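Protein (tenascin) (Gallus gallus, PDB 1QR4) is an extracellular matrix adhesion protein, whose two fibronectin type III domains in this segment encompass heparin- and contactin-binding regions. Local coordinates at residues 21-26 with 71-76. Sequence-based numbering, arbitrary orientation.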
loop_
_atom_site.group_PDB
_atom_site.type_symbol
_atom_site.label_atom_id
_atom_site.label_comp_id
_atom_site.label_asym_id
_atom_site.label_seq_id
_atom_site.Cartn_x
_atom_site.Cartn_y
_atom_site.Cartn_z
ATOM N N THR A 21 4.764 -0.252 -0.520
ATOM C CA THR A 21 6.154 -0.545 -0.319
ATOM C C THR A 21 6.898 0.576 0.418
ATOM O O THR A 21 8.082 0.436 0.742
ATOM C CB THR A 21 6.762 -0.868 -1.723
ATOM O OG1 THR A 21 8.123 -1.288 -1.609
ATOM C CG2 THR A 21 6.662 0.343 -2.647
ATOM N N THR A 22 6.210 1.677 0.716
ATOM C CA THR A 22 6.865 2.774 1.419
ATOM C C THR A 22 6.079 3.374 2.559
ATOM O O THR A 22 4.870 3.224 2.653
ATOM C CB THR A 22 7.213 3.965 0.505
ATOM O OG1 THR A 22 6.031 4.719 0.228
ATOM C CG2 THR A 22 7.832 3.504 -0.782
ATOM N N LEU A 23 6.808 4.114 3.386
ATOM C CA LEU A 23 6.273 4.839 4.525
ATOM C C LEU A 23 7.063 6.112 4.575
ATOM O O LEU A 23 8.272 6.108 4.358
ATOM C CB LEU A 23 6.475 4.072 5.818
ATOM C CG LEU A 23 5.500 2.915 6.025
ATOM C CD1 LEU A 23 5.942 2.097 7.219
ATOM C CD2 LEU A 23 4.085 3.435 6.214
ATOM N N SER A 24 6.362 7.212 4.805
ATOM C CA SER A 24 6.989 8.522 4.887
ATOM C C SER A 24 7.159 8.941 6.365
ATOM O O SER A 24 6.185 9.077 7.118
ATOM C CB SER A 24 6.137 9.527 4.124
ATOM O OG SER A 24 6.762 10.792 4.127
ATOM N N LEU A 25 8.407 9.114 6.784
ATOM C CA LEU A 25 8.702 9.482 8.159
ATOM C C LEU A 25 9.036 10.956 8.350
ATOM O O LEU A 25 9.734 11.573 7.529
ATOM C CB LEU A 25 9.865 8.641 8.677
ATOM C CG LEU A 25 9.719 7.125 8.569
ATOM C CD1 LEU A 25 11.051 6.469 8.864
ATOM C CD2 LEU A 25 8.647 6.636 9.511
ATOM N N ARG A 26 8.571 11.498 9.477
ATOM C CA ARG A 26 8.820 12.888 9.825
ATOM C C ARG A 26 8.968 13.022 11.341
ATOM O O ARG A 26 8.274 12.353 12.098
ATOM C CB ARG A 26 7.698 13.769 9.298
ATOM C CG ARG A 26 8.020 15.225 9.315
ATOM C CD ARG A 26 7.055 15.986 8.442
ATOM N NE ARG A 26 7.202 17.418 8.651
ATOM C CZ ARG A 26 6.309 18.171 9.278
ATOM N NH1 ARG A 26 5.190 17.623 9.753
ATOM N NH2 ARG A 26 6.551 19.464 9.456
ATOM N N TYR A 71 5.237 -2.457 10.923
ATOM C CA TYR A 71 6.636 -2.314 11.314
ATOM C C TYR A 71 6.825 -1.484 12.587
ATOM O O TYR A 71 6.142 -0.481 12.812
ATOM C CB TYR A 71 7.445 -1.627 10.209
ATOM C CG TYR A 71 7.640 -2.429 8.960
ATOM C CD1 TYR A 71 6.738 -2.336 7.901
ATOM C CD2 TYR A 71 8.748 -3.247 8.807
ATOM C CE1 TYR A 71 6.936 -3.031 6.725
ATOM C CE2 TYR A 71 8.954 -3.948 7.630
ATOM C CZ TYR A 71 8.041 -3.832 6.593
ATOM O OH TYR A 71 8.235 -4.526 5.423
ATOM N N THR A 72 7.773 -1.897 13.413
ATOM C CA THR A 72 8.077 -1.148 14.607
ATOM C C THR A 72 9.223 -0.270 14.145
ATOM O O THR A 72 10.276 -0.777 13.756
ATOM C CB THR A 72 8.543 -2.065 15.745
ATOM O OG1 THR A 72 7.479 -2.957 16.092
ATOM C CG2 THR A 72 8.927 -1.246 16.971
ATOM N N ILE A 73 8.993 1.037 14.102
ATOM C CA ILE A 73 10.033 1.955 13.665
ATOM C C ILE A 73 10.569 2.754 14.837
ATOM O O ILE A 73 9.804 3.309 15.621
ATOM C CB ILE A 73 9.507 2.946 12.577
ATOM C CG1 ILE A 73 8.955 2.172 11.378
ATOM C CG2 ILE A 73 10.649 3.841 12.071
ATOM C CD1 ILE A 73 8.078 2.988 10.444
ATOM N N SER A 74 11.892 2.799 14.951
ATOM C CA SER A 74 12.554 3.564 15.999
ATOM C C SER A 74 13.737 4.372 15.473
ATOM O O SER A 74 14.585 3.887 14.724
ATOM C CB SER A 74 12.984 2.675 17.175
ATOM O OG SER A 74 13.828 1.621 16.753
ATOM N N LEU A 75 13.765 5.626 15.885
ATOM C CA LEU A 75 14.802 6.555 15.492
ATOM C C LEU A 75 15.577 6.970 16.730
ATOM O O LEU A 75 15.007 7.137 17.809
ATOM C CB LEU A 75 14.167 7.786 14.858
ATOM C CG LEU A 75 15.143 8.766 14.246
ATOM C CD1 LEU A 75 15.820 8.132 13.053
ATOM C CD2 LEU A 75 14.388 9.975 13.845
ATOM N N VAL A 76 16.872 7.184 16.550
ATOM C CA VAL A 76 17.748 7.571 17.635
ATOM C C VAL A 76 18.863 8.483 17.134
ATOM O O VAL A 76 19.381 8.297 16.034
ATOM C CB VAL A 76 18.369 6.318 18.297
ATOM C CG1 VAL A 76 18.991 5.422 17.253
ATOM C CG2 VAL A 76 19.413 6.716 19.312
#
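Ile73 meets Leu23 and Leu25 in the core of a fibronectin type III beta sandwich. Leu23 and Leu25 lie on strand 22-28 of the three-stranded sheet, and Ile73 on strand 70-78 of the four-stranded one. The strands face each other across the core, with CA atoms of Leu25 and Ile73 9.4 Å apart. That spacing leaves the contact to side chains alone.

Ile73 CD1 does most of the touching. It lies 4.0 Å from Leu23 CD1 and 3.8 Å from Leu25 CD2, one methyl from each leucine. Both leucine side chains run at a slant to that of Ile73, and the touching is done by terminal methyls. In Ile73, CG1 stands anti to the carbonyl carbon (chi1 -57°), and chi2 of 164° extends the chain so that CD1 reaches the leucines. The CG2 branch of Ile73 lies 4.2 Å from Leu25 CD1, a looser approach. Leu25 thus offers both of its methyls to Ile73, and Leu23 one.

The three side chains are buried and wholly apolar. Leu39 of strand 36-42 packs on both Leu25 and Ile73, and Ile89 of strand 87-92 also touches Ile73. Leu65 lies against Leu23 and Tyr71, and the Tyr71 hydroxyl is hydrogen-bonded to the backbone N of Asp66. The Ile73 side chain is about 7 Å from that of Lys90, part of the putative heparin-binding site. The two methyls that close on Ile73 CD1, Leu23 CD1 and Leu25 CD2, are themselves 5.8 Å apart.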